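Local coordinates for succinylglutamate desuccinylase/aspartoacylase (Shewanella frigidimarina, PDB 3LWU), which binds a zinc ion and is probably a hydrolase of the succinylglutamate desuccinylase/aspartoacylase family, perhaps acting on ester bonds, at residues V67-L80 against R268-L282. Residues are numbered along the deposited sequence; the frame is centred on the assembly and turned at random. Where two conformers were deposited one is given.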
loop_
_atom_site.group_PDB
_atom_site.type_symbol
_atom_site.label_atom_id
_atom_site.label_comp_id
_atom_site.label_asym_id
_atom_site.label_seq_id
_atom_site.Cartn_x
_atom_site.Cartn_y
_atom_site.Cartn_z
ATOM N N VAL A 67 10.473 1.002 -16.061
ATOM C CA VAL A 67 9.794 1.118 -17.343
ATOM C C VAL A 67 10.706 1.456 -18.522
ATOM O O VAL A 67 10.280 1.236 -19.669
ATOM C CB VAL A 67 8.563 2.094 -17.305
ATOM C CG1 VAL A 67 7.442 1.514 -16.401
ATOM C CG2 VAL A 67 8.968 3.531 -16.877
ATOM N N GLN A 68 11.959 1.903 -18.283
ATOM C CA GLN A 68 12.829 2.386 -19.400
ATOM C C GLN A 68 13.116 1.297 -20.427
ATOM O O GLN A 68 13.244 1.597 -21.619
ATOM C CB GLN A 68 14.131 3.027 -18.878
ATOM C CG GLN A 68 15.188 3.488 -19.918
ATOM C CD GLN A 68 14.797 4.693 -20.756
ATOM O OE1 GLN A 68 13.595 5.052 -20.912
ATOM N NE2 GLN A 68 15.811 5.333 -21.327
ATOM N N GLY A 69 13.173 0.043 -19.982
ATOM C CA GLY A 69 13.358 -1.093 -20.905
ATOM C C GLY A 69 12.360 -1.180 -22.051
ATOM O O GLY A 69 12.683 -1.706 -23.120
ATOM N N ASN A 70 11.134 -0.700 -21.824
ATOM C CA ASN A 70 10.146 -0.624 -22.881
ATOM C C ASN A 70 10.549 0.361 -23.987
ATOM O O ASN A 70 10.285 0.097 -25.159
ATOM C CB ASN A 70 8.768 -0.236 -22.306
ATOM C CG ASN A 70 8.283 -1.258 -21.303
ATOM O OD1 ASN A 70 8.165 -2.452 -21.652
ATOM N ND2 ASN A 70 8.133 -0.839 -20.016
ATOM N N ALA A 71 11.114 1.509 -23.602
ATOM C CA ALA A 71 11.621 2.494 -24.546
ATOM C C ALA A 71 12.838 1.902 -25.302
ATOM O O ALA A 71 12.989 2.120 -26.489
ATOM C CB ALA A 71 12.020 3.793 -23.822
ATOM N N VAL A 72 13.666 1.140 -24.615
ATOM C CA VAL A 72 14.796 0.448 -25.264
ATOM C C VAL A 72 14.315 -0.560 -26.331
ATOM O O VAL A 72 14.800 -0.571 -27.487
ATOM C CB VAL A 72 15.741 -0.179 -24.236
ATOM C CG1 VAL A 72 16.893 -1.022 -24.925
ATOM C CG2 VAL A 72 16.305 0.937 -23.355
ATOM N N ILE A 73 13.312 -1.338 -25.977
ATOM C CA ILE A 73 12.728 -2.265 -26.926
ATOM C C ILE A 73 12.129 -1.515 -28.120
ATOM O O ILE A 73 12.288 -1.940 -29.267
ATOM C CB ILE A 73 11.724 -3.205 -26.234
ATOM C CG1 ILE A 73 12.526 -4.212 -25.404
ATOM C CG2 ILE A 73 10.850 -3.917 -27.248
ATOM C CD1 ILE A 73 11.736 -5.178 -24.519
ATOM N N TYR A 74 11.444 -0.418 -27.859
ATOM C CA TYR A 74 10.884 0.393 -28.941
ATOM C C TYR A 74 11.982 0.878 -29.878
ATOM O O TYR A 74 11.845 0.765 -31.086
ATOM C CB TYR A 74 10.085 1.574 -28.388
ATOM C CG TYR A 74 9.559 2.500 -29.455
ATOM C CD1 TYR A 74 8.349 2.246 -30.110
ATOM C CD2 TYR A 74 10.273 3.615 -29.833
ATOM C CE1 TYR A 74 7.894 3.086 -31.128
ATOM C CE2 TYR A 74 9.822 4.444 -30.856
ATOM C CZ TYR A 74 8.634 4.171 -31.479
ATOM O OH TYR A 74 8.196 5.021 -32.436
ATOM N N GLN A 75 13.079 1.407 -29.337
ATOM C CA GLN A 75 14.169 1.922 -30.195
ATOM C C GLN A 75 14.871 0.798 -30.893
ATOM O O GLN A 75 15.223 0.908 -32.060
ATOM C CB GLN A 75 15.185 2.745 -29.407
ATOM C CG GLN A 75 14.648 4.070 -28.834
ATOM C CD GLN A 75 14.307 5.103 -29.904
ATOM O OE1 GLN A 75 13.869 4.758 -31.006
ATOM N NE2 GLN A 75 14.465 6.381 -29.564
ATOM N N LEU A 76 15.016 -0.326 -30.194
ATOM C CA LEU A 76 15.672 -1.485 -30.788
ATOM C C LEU A 76 14.860 -2.009 -31.988
ATOM O O LEU A 76 15.400 -2.214 -33.068
ATOM C CB LEU A 76 15.897 -2.553 -29.739
ATOM C CG LEU A 76 16.739 -3.777 -30.101
ATOM C CD1 LEU A 76 18.162 -3.391 -30.551
ATOM C CD2 LEU A 76 16.771 -4.713 -28.888
HETATM N N MSE A 77 13.562 -2.156 -31.824
HETATM C CA MSE A 77 12.748 -2.696 -32.895
HETATM C C MSE A 77 12.717 -1.739 -34.105
HETATM O O MSE A 77 12.809 -2.184 -35.251
HETATM C CB MSE A 77 11.352 -3.014 -32.392
HETATM C CG MSE A 77 11.353 -4.199 -31.424
HETATM SE SE MSE A 77 9.541 -4.824 -30.988
HETATM C CE MSE A 77 8.703 -3.202 -30.346
ATOM N N THR A 78 12.642 -0.435 -33.829
ATOM C CA THR A 78 12.690 0.621 -34.869
ATOM C C THR A 78 13.979 0.481 -35.669
ATOM O O THR A 78 13.946 0.522 -36.891
ATOM C CB THR A 78 12.568 2.020 -34.232
ATOM O OG1 THR A 78 11.363 2.057 -33.453
ATOM C CG2 THR A 78 12.561 3.163 -35.272
ATOM N N LEU A 79 15.103 0.264 -34.985
ATOM C CA LEU A 79 16.372 0.074 -35.676
ATOM C C LEU A 79 16.342 -1.218 -36.460
ATOM O O LEU A 79 16.725 -1.248 -37.625
ATOM C CB LEU A 79 17.546 0.078 -34.689
ATOM C CG LEU A 79 17.880 1.440 -34.025
ATOM C CD1 LEU A 79 18.856 1.239 -32.875
ATOM C CD2 LEU A 79 18.408 2.481 -35.045
ATOM N N LEU A 80 15.855 -2.297 -35.848
ATOM C CA LEU A 80 15.847 -3.577 -36.525
ATOM C C LEU A 80 15.042 -3.601 -37.842
ATOM O O LEU A 80 15.323 -4.446 -38.707
ATOM C CB LEU A 80 15.389 -4.691 -35.600
ATOM C CG LEU A 80 16.362 -5.073 -34.476
ATOM C CD1 LEU A 80 15.600 -5.905 -33.414
ATOM C CD2 LEU A 80 17.583 -5.831 -35.034
ATOM N N ARG A 268 10.879 6.303 -15.226
ATOM C CA ARG A 268 11.375 7.247 -16.202
ATOM C C ARG A 268 11.369 6.607 -17.586
ATOM O O ARG A 268 11.766 5.456 -17.732
ATOM C CB ARG A 268 12.809 7.630 -15.819
ATOM C CG ARG A 268 13.574 8.465 -16.843
ATOM C CD ARG A 268 15.063 8.395 -16.476
ATOM N NE ARG A 268 15.926 9.196 -17.332
ATOM C CZ ARG A 268 16.838 8.727 -18.181
ATOM N NH1 ARG A 268 17.030 7.423 -18.362
ATOM N NH2 ARG A 268 17.567 9.591 -18.871
ATOM N N ILE A 269 10.946 7.384 -18.577
ATOM C CA ILE A 269 11.024 7.043 -19.985
ATOM C C ILE A 269 11.804 8.183 -20.626
ATOM O O ILE A 269 11.452 9.346 -20.465
ATOM C CB ILE A 269 9.630 6.993 -20.611
ATOM C CG1 ILE A 269 8.845 5.780 -20.109
ATOM C CG2 ILE A 269 9.705 7.034 -22.106
ATOM C CD1 ILE A 269 9.390 4.447 -20.443
ATOM N N ASP A 270 12.890 7.851 -21.320
ATOM C CA ASP A 270 13.671 8.818 -22.060
ATOM C C ASP A 270 14.116 8.165 -23.380
ATOM O O ASP A 270 14.979 7.280 -23.402
ATOM C CB ASP A 270 14.867 9.279 -21.224
ATOM C CG ASP A 270 15.671 10.396 -21.925
ATOM O OD1 ASP A 270 15.977 10.305 -23.105
ATOM O OD2 ASP A 270 15.948 11.409 -21.294
ATOM N N LEU A 271 13.507 8.600 -24.474
ATOM C CA LEU A 271 13.660 7.915 -25.740
ATOM C C LEU A 271 15.074 8.111 -26.289
ATOM O O LEU A 271 15.652 7.175 -26.854
ATOM C CB LEU A 271 12.578 8.378 -26.762
ATOM C CG LEU A 271 11.314 7.501 -26.806
ATOM C CD1 LEU A 271 11.603 6.055 -27.252
ATOM C CD2 LEU A 271 10.640 7.433 -25.468
ATOM N N ALA A 272 15.629 9.308 -26.092
ATOM C CA ALA A 272 16.966 9.593 -26.566
ATOM C C ALA A 272 17.966 8.703 -25.834
ATOM O O ALA A 272 18.835 8.116 -26.442
ATOM C CB ALA A 272 17.323 11.097 -26.432
ATOM N N ASP A 273 17.817 8.567 -24.536
ATOM C CA ASP A 273 18.736 7.749 -23.772
ATOM C C ASP A 273 18.529 6.264 -24.156
ATOM O O ASP A 273 19.484 5.484 -24.254
ATOM C CB ASP A 273 18.481 8.001 -22.286
ATOM C CG ASP A 273 19.651 7.638 -21.405
ATOM O OD1 ASP A 273 20.820 7.637 -21.893
ATOM O OD2 ASP A 273 19.384 7.378 -20.205
ATOM N N ALA A 274 17.290 5.895 -24.457
ATOM C CA ALA A 274 16.970 4.532 -24.830
ATOM C C ALA A 274 17.604 4.146 -26.166
ATOM O O ALA A 274 17.999 3.000 -26.362
ATOM C CB ALA A 274 15.440 4.322 -24.854
ATOM N N LEU A 275 17.729 5.110 -27.066
ATOM C CA LEU A 275 18.368 4.877 -28.350
ATOM C C LEU A 275 19.865 4.549 -28.141
ATOM O O LEU A 275 20.376 3.627 -28.745
ATOM C CB LEU A 275 18.204 6.069 -29.283
ATOM C CG LEU A 275 18.835 6.005 -30.686
ATOM C CD1 LEU A 275 18.283 4.805 -31.504
ATOM C CD2 LEU A 275 18.587 7.359 -31.476
ATOM N N GLU A 276 20.550 5.288 -27.269
ATOM C CA GLU A 276 21.960 4.987 -26.885
ATOM C C GLU A 276 22.069 3.526 -26.438
ATOM O O GLU A 276 22.922 2.788 -26.881
ATOM C CB GLU A 276 22.463 5.887 -25.733
ATOM C CG GLU A 276 22.795 7.331 -26.094
ATOM C CD GLU A 276 23.369 8.165 -24.920
ATOM O OE1 GLU A 276 23.518 7.664 -23.790
ATOM O OE2 GLU A 276 23.662 9.357 -25.133
ATOM N N ASP A 277 21.161 3.105 -25.547
ATOM C CA ASP A 277 21.173 1.738 -24.997
ATOM C C ASP A 277 20.915 0.710 -26.104
ATOM O O ASP A 277 21.600 -0.323 -26.172
ATOM C CB ASP A 277 20.107 1.532 -23.887
ATOM C CG ASP A 277 20.216 2.541 -22.739
ATOM O OD1 ASP A 277 21.352 2.907 -22.348
ATOM O OD2 ASP A 277 19.152 2.942 -22.193
ATOM N N ALA A 278 19.937 1.002 -26.966
ATOM C CA ALA A 278 19.633 0.137 -28.095
ATOM C C ALA A 278 20.814 -0.014 -29.046
ATOM O O ALA A 278 21.061 -1.081 -29.518
ATOM C CB ALA A 278 18.383 0.601 -28.859
ATOM N N LYS A 279 21.515 1.061 -29.360
ATOM C CA LYS A 279 22.728 0.967 -30.185
ATOM C C LYS A 279 23.821 0.064 -29.589
ATOM O O LYS A 279 24.504 -0.646 -30.322
ATOM C CB LYS A 279 23.297 2.360 -30.449
ATOM C CG LYS A 279 22.450 3.235 -31.440
ATOM C CD LYS A 279 22.986 4.665 -31.512
ATOM C CE LYS A 279 22.392 5.459 -32.651
ATOM N NZ LYS A 279 22.550 6.936 -32.436
ATOM N N GLY A 280 23.989 0.094 -28.271
ATOM C CA GLY A 280 24.949 -0.798 -27.596
ATOM C C GLY A 280 24.534 -2.258 -27.667
ATOM O O GLY A 280 25.367 -3.135 -27.942
ATOM N N ILE A 281 23.247 -2.522 -27.445
ATOM C CA ILE A 281 22.699 -3.844 -27.662
ATOM C C ILE A 281 22.970 -4.332 -29.092
ATOM O O ILE A 281 23.370 -5.464 -29.282
ATOM C CB ILE A 281 21.173 -3.947 -27.328
ATOM C CG1 ILE A 281 20.946 -3.768 -25.814
ATOM C CG2 ILE A 281 20.617 -5.301 -27.812
ATOM C CD1 ILE A 281 19.418 -3.689 -25.360
ATOM N N LEU A 282 22.736 -3.473 -30.080
ATOM C CA LEU A 282 23.008 -3.841 -31.475
ATOM C C LEU A 282 24.478 -4.120 -31.732
ATOM O O LEU A 282 24.818 -4.970 -32.546
ATOM C CB LEU A 282 22.510 -2.761 -32.429
ATOM C CG LEU A 282 21.001 -2.811 -32.682
ATOM C CD1 LEU A 282 20.541 -1.514 -33.360
ATOM C CD2 LEU A 282 20.632 -4.011 -33.579
HETATM O O HOH W 1 12.498 3.639 -15.859
HETATM O O HOH W 2 18.409 4.545 -20.254
#
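Q68 meets D270 through both ends of its side-chain amide. Its CB lies 3.6 Å from R268 O. CG leaves CB anti to the backbone N (chi1 176°), and the bend at chi2 turns the amide across the backbone of D270. CD lies 3.7 Å from both D270 N and D270 O. OE1 accepts from D270 N at 2.9 Å and lies by I269 CA, while NE2 donates to D270 O at 3.0 Å, close to the amide's own plane. NE2 also donates to water 2, which donates to D277 OD2; D277 OD1 forms a salt bridge with K199. D270 O also accepts from A274 N. With its two bonds the Q68 amide grips the residue that N-caps helix 271-287. An alanine here would probably leave D270 N without this acceptor and the start of that helix less firmly fixed to helix 68-80.

Helix 68-80 follows two of the zinc ligands, H63 and E66, in the catalytic domain, and the two helices cross at -62°. Alanines let them come close: A274 is a knob among Q68, A71, V72 and Q75, its CB 3.6 Å from A71 CB. A278 packs likewise among V72, Q75, L76 and L79. Q75 NE2 donates almost straight to L271 O (3.1 Å, 176°), from above the carbonyl plane. Further along, L79 CD1 presses against L282 CD1 at a tight 3.3 Å.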